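Local structure of putative transcriptional regulator, LysR family (Vibrio parahaemolyticus, 3OXN) at residues Asp62-Tyr66 with Glu67-Leu71; Ala129-Glu132 with Gln133-Asp137. The protein probably acts as a DNA-binding transcription regulator of the LysR family, represented here by its periplasmic-binding-protein-like, two-lobed substrate-binding domain. All blocks are in the same frame, centred on the assembly; numbering follows the deposited sequence.

Contact 1 of 2, residues Asp62-Tyr66 with Glu67-Leu71; sequences DQLTY and EGADL
With CG of Leu64 anti to its own carbonyl carbon (chi1 -62°) and a nearly anti chi2 (167°), the leucine carries CD2 to the chain that follows helix 60-65. CD2 lies 3.6 Å from Ala69 CB and 3.5 Å from Leu71 C. In Glu67, chi1 (-32°) keeps CG beside the backbone N and brings it alongside Gln63, 3.9 Å from Gln63 CG; the bend at chi2 then directs the carboxylate. Beyond this aliphatic contact the polar ends part. The extended Gln63 sends its amide to the backbone of Pro54 and Gln56, whereas the carboxylate of Glu67 forms a salt bridge with Arg59.

The backbone closes the turn. Gln63 O accepts a fairly straight hydrogen bond from Ala69 N at 3.2 Å, and a weak one from Glu67 N at 3.4 Å; Asp62 O accepts Tyr66 N at 2.7 Å. Gly68 is where the chain leaves helical angles, its positive phi being one that a side chain would crowd against the preceding carbonyl, so glycine suits the place. Ala69 then has a methyl small enough to sit beside both Gln63 O and Leu64, which reaches on to Ile197 of strand 194-199.

This is a glycine-terminated helix end within the beta-alpha-beta crossover from strand 49-54 to strand 71-74. Arg59 also makes a long, weak ion pair with Asp62, so its charge probably eases the proximity of two carboxylates, while the bond from Ala69 N to Gln63 O, helped weakly by Glu67 N, holds the turn toward the sheet.

Contact 2 of 2, residues Ala129-Glu132 with Gln133-Asp137; sequences ALIE and QALID
The flat groups here are the peptide carbonyls of Ile131 and Ala129, met by Leu135 N and Gln133 N from outside their planes. Leu135 N stands 27° from the carbonyl plane of Ile131 and 2.9 Å from Ile131 O; Gln133 N is tilted by 30° at Ala129 O, also 2.9 Å away. Ile131 O takes a second, weak bond from Ala134 N at 3.1 Å, so one oxygen is shared by two successive amides as helix 125-134 runs out. Leu135 CB packs against this carbonyl as well, 3.4 Å from Ile131 O.

The side chains sort by character. Ile131 and Leu135, one turn apart, touch loosely through Ile131 CG2 and Leu135 CD2 at 4.3 Å, and both rest on Phe187, with Phe189 also against Ile131; branched aliphatic residues suit this buried flank. Ala134, with only a methyl to place, sits near the carbonyls of Leu130 and Ile131. Gln133 belongs to the exposed side, where a polar residue is at home. In Glu132 the chain bends at chi2 (74°), which directs the carboxylate. That group makes two salt bridges: OE1 pairs with Lys128 one turn earlier, and OE2 with Arg141, which lies just before strand 142-146. Ile136 CD1 lies beside Glu132 O, 3.8 Å away.

The helix belongs to the beta-alpha-beta unit of strands 117-120 and 142-146. Held between a lysine and an arginine, the Glu132 carboxylate is probably stabilised as an anion, and its bridge to Arg141 ties the end of the helix to the approach of the following strand.

From the N terminus, the chain passes through strands 20-25 and 49-54 before contact 1 turns the end of helix 60-65 into strand 71-74, within one of the two five-stranded sheets. It then crosses to the other sheet, where contact 2 ends helix 125-134 between strands 117-120 and 142-146. Each contact joins adjacent segments, so each closes just a tight turn; the two follow in series, neither nesting nor crossing. The centres of contact 1 and contact 2 are about 31 Å apart, and the two do not touch. Each finishes a helix beside its own sheet, in what are probably the two lobes of the domain.

Contact 1 of 2, residues Asp62-Tyr66 with Glu67-Leu71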
loop_
_atom_site.group_PDB
_atom_site.type_symbol
_atom_site.label_atom_id
_atom_site.label_comp_id
_atom_site.label_asym_id
_atom_site.label_seq_id
_atom_site.Cartn_x
_atom_site.Cartn_y
_atom_site.Cartn_z
ATOM N N ASP A 62 -7.006 -3.073 -18.906
ATOM C CA ASP A 62 -7.466 -1.723 -19.143
ATOM C C ASP A 62 -6.403 -0.746 -18.681
ATOM O O ASP A 62 -6.216 0.331 -19.262
ATOM C CB ASP A 62 -8.783 -1.456 -18.411
ATOM C CG ASP A 62 -9.978 -1.922 -19.202
ATOM O OD1 ASP A 62 -9.766 -2.477 -20.307
ATOM O OD2 ASP A 62 -11.120 -1.744 -18.718
ATOM N N GLN A 63 -5.711 -1.133 -17.622
ATOM C CA GLN A 63 -4.706 -0.275 -17.031
ATOM C C GLN A 63 -3.481 -0.120 -17.952
ATOM O O GLN A 63 -3.003 0.995 -18.168
ATOM C CB GLN A 63 -4.334 -0.777 -15.632
ATOM C CG GLN A 63 -4.279 0.342 -14.602
ATOM C CD GLN A 63 -4.311 -0.155 -13.175
ATOM O OE1 GLN A 63 -4.702 -1.299 -12.909
ATOM N NE2 GLN A 63 -3.913 0.714 -12.236
ATOM N N LEU A 64 -2.997 -1.224 -18.522
ATOM C CA LEU A 64 -1.890 -1.149 -19.467
ATOM C C LEU A 64 -2.340 -0.563 -20.804
ATOM O O LEU A 64 -1.589 0.158 -21.464
ATOM C CB LEU A 64 -1.258 -2.525 -19.690
ATOM C CG LEU A 64 -0.610 -3.234 -18.507
ATOM C CD1 LEU A 64 -0.380 -4.666 -18.923
ATOM C CD2 LEU A 64 0.676 -2.566 -18.060
ATOM N N THR A 65 -3.566 -0.880 -21.203
ATOM C CA THR A 65 -4.090 -0.422 -22.490
ATOM C C THR A 65 -4.578 1.037 -22.513
ATOM O O THR A 65 -4.233 1.799 -23.412
ATOM C CB THR A 65 -5.224 -1.324 -22.976
ATOM O OG1 THR A 65 -4.764 -2.676 -23.002
ATOM C CG2 THR A 65 -5.662 -0.924 -24.366
ATOM N N TYR A 66 -5.368 1.443 -21.534
ATOM C CA TYR A 66 -5.980 2.763 -21.627
ATOM C C TYR A 66 -5.430 3.810 -20.669
ATOM O O TYR A 66 -5.433 4.988 -20.986
ATOM C CB TYR A 66 -7.502 2.660 -21.479
ATOM C CG TYR A 66 -8.139 1.822 -22.549
ATOM C CD1 TYR A 66 -8.295 2.312 -23.833
ATOM C CD2 TYR A 66 -8.572 0.534 -22.282
ATOM C CE1 TYR A 66 -8.882 1.542 -24.829
ATOM C CE2 TYR A 66 -9.153 -0.243 -23.269
ATOM C CZ TYR A 66 -9.308 0.269 -24.535
ATOM O OH TYR A 66 -9.888 -0.488 -25.514
ATOM N N GLU A 67 -4.956 3.388 -19.508
ATOM C CA GLU A 67 -4.582 4.332 -18.462
ATOM C C GLU A 67 -3.112 4.753 -18.530
ATOM O O GLU A 67 -2.672 5.556 -17.714
ATOM C CB GLU A 67 -4.851 3.723 -17.082
ATOM C CG GLU A 67 -6.042 2.767 -17.023
ATOM C CD GLU A 67 -7.210 3.296 -16.199
ATOM O OE1 GLU A 67 -7.061 4.332 -15.511
ATOM O OE2 GLU A 67 -8.279 2.656 -16.236
ATOM N N GLY A 68 -2.347 4.202 -19.474
ATOM C CA GLY A 68 -0.950 4.589 -19.629
ATOM C C GLY A 68 0.087 3.815 -18.806
ATOM O O GLY A 68 1.213 4.291 -18.601
ATOM N N ALA A 69 -0.281 2.624 -18.333
ATOM C CA ALA A 69 0.637 1.791 -17.566
ATOM C C ALA A 69 1.656 1.147 -18.509
ATOM O O ALA A 69 1.282 0.494 -19.473
ATOM C CB ALA A 69 -0.128 0.735 -16.794
ATOM N N ASP A 70 2.941 1.352 -18.244
ATOM C CA ASP A 70 3.977 0.814 -19.123
ATOM C C ASP A 70 4.151 -0.687 -18.923
ATOM O O ASP A 70 4.258 -1.443 -19.888
ATOM C CB ASP A 70 5.308 1.549 -18.932
ATOM C CG ASP A 70 5.370 2.848 -19.719
ATOM O OD1 ASP A 70 4.725 2.925 -20.792
ATOM O OD2 ASP A 70 6.074 3.787 -19.276
ATOM N N LEU A 71 4.137 -1.102 -17.660
ATOM C CA LEU A 71 4.345 -2.489 -17.260
ATOM C C LEU A 71 3.480 -2.772 -16.032
ATOM O O LEU A 71 3.246 -1.889 -15.201
ATOM C CB LEU A 71 5.820 -2.690 -16.901
ATOM C CG LEU A 71 6.321 -4.043 -16.407
ATOM C CD1 LEU A 71 6.229 -5.103 -17.488
ATOM C CD2 LEU A 71 7.755 -3.893 -15.927
#

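Contact 2 of 2, residues Ala129-Glu132 with Gln133-Asp137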
loop_
_atom_site.group_PDB
_atom_site.type_symbol
_atom_site.label_atom_id
_atom_site.label_comp_id
_atom_site.label_asym_id
_atom_site.label_seq_id
_atom_site.Cartn_x
_atom_site.Cartn_y
_atom_site.Cartn_z
ATOM N N ALA A 129 -8.033 -16.949 -3.144
ATOM C CA ALA A 129 -8.826 -18.054 -3.646
ATOM C C ALA A 129 -7.982 -19.324 -3.640
ATOM O O ALA A 129 -8.481 -20.408 -3.364
ATOM C CB ALA A 129 -9.333 -17.738 -5.047
ATOM N N LEU A 130 -6.700 -19.183 -3.959
ATOM C CA LEU A 130 -5.775 -20.317 -3.943
ATOM C C LEU A 130 -5.698 -20.994 -2.568
ATOM O O LEU A 130 -5.699 -22.219 -2.473
ATOM C CB LEU A 130 -4.373 -19.885 -4.395
ATOM C CG LEU A 130 -3.994 -20.126 -5.856
ATOM C CD1 LEU A 130 -5.166 -19.861 -6.776
ATOM C CD2 LEU A 130 -2.820 -19.247 -6.222
ATOM N N ILE A 131 -5.618 -20.190 -1.515
ATOM C CA ILE A 131 -5.476 -20.715 -0.169
ATOM C C ILE A 131 -6.808 -21.230 0.355
ATOM O O ILE A 131 -6.862 -22.184 1.127
ATOM C CB ILE A 131 -4.970 -19.637 0.780
ATOM C CG1 ILE A 131 -3.756 -18.939 0.183
ATOM C CG2 ILE A 131 -4.635 -20.235 2.125
ATOM C CD1 ILE A 131 -3.208 -17.842 1.067
ATOM N N GLU A 132 -7.882 -20.580 -0.071
ATOM C CA GLU A 132 -9.209 -20.965 0.329
ATOM C C GLU A 132 -9.460 -22.350 -0.236
ATOM O O GLU A 132 -10.097 -23.198 0.397
ATOM C CB GLU A 132 -10.219 -19.971 -0.218
ATOM C CG GLU A 132 -11.106 -19.383 0.851
ATOM C CD GLU A 132 -10.382 -18.367 1.716
ATOM O OE1 GLU A 132 -10.937 -17.264 1.946
ATOM O OE2 GLU A 132 -9.255 -18.668 2.156
ATOM N N GLN A 133 -8.914 -22.581 -1.425
ATOM C CA GLN A 133 -9.095 -23.835 -2.141
ATOM C C GLN A 133 -8.187 -24.949 -1.602
ATOM O O GLN A 133 -8.423 -26.143 -1.843
ATOM C CB GLN A 133 -8.847 -23.603 -3.627
ATOM C CG GLN A 133 -9.177 -24.786 -4.486
ATOM C CD GLN A 133 -10.430 -25.517 -4.033
ATOM O OE1 GLN A 133 -10.452 -26.749 -4.019
ATOM N NE2 GLN A 133 -11.477 -24.765 -3.654
ATOM N N ALA A 134 -7.151 -24.548 -0.865
ATOM C CA ALA A 134 -6.206 -25.484 -0.265
ATOM C C ALA A 134 -6.735 -25.879 1.099
ATOM O O ALA A 134 -6.471 -26.971 1.597
ATOM C CB ALA A 134 -4.852 -24.836 -0.132
ATOM N N LEU A 135 -7.488 -24.959 1.692
ATOM C CA LEU A 135 -8.149 -25.188 2.965
ATOM C C LEU A 135 -9.610 -25.591 2.762
ATOM O O LEU A 135 -10.403 -25.479 3.685
ATOM C CB LEU A 135 -8.069 -23.922 3.815
ATOM C CG LEU A 135 -7.104 -23.903 4.993
ATOM C CD1 LEU A 135 -5.962 -24.836 4.773
ATOM C CD2 LEU A 135 -6.613 -22.493 5.242
ATOM N N ILE A 136 -9.952 -26.064 1.564
ATOM C CA ILE A 136 -11.347 -26.296 1.183
ATOM C C ILE A 136 -12.068 -27.379 1.987
ATOM O O ILE A 136 -13.291 -27.359 2.081
ATOM C CB ILE A 136 -11.506 -26.582 -0.333
ATOM C CG1 ILE A 136 -12.936 -26.311 -0.792
ATOM C CG2 ILE A 136 -11.162 -28.014 -0.657
ATOM C CD1 ILE A 136 -13.318 -24.879 -0.820
ATOM N N ASP A 137 -11.322 -28.314 2.571
ATOM C CA ASP A 137 -11.914 -29.429 3.318
ATOM C C ASP A 137 -11.789 -29.250 4.821
ATOM O O ASP A 137 -11.992 -30.195 5.579
ATOM C CB ASP A 137 -11.243 -30.758 2.940
ATOM C CG ASP A 137 -11.576 -31.213 1.519
ATOM O OD1 ASP A 137 -12.738 -31.010 1.081
ATOM O OD2 ASP A 137 -10.674 -31.786 0.852
#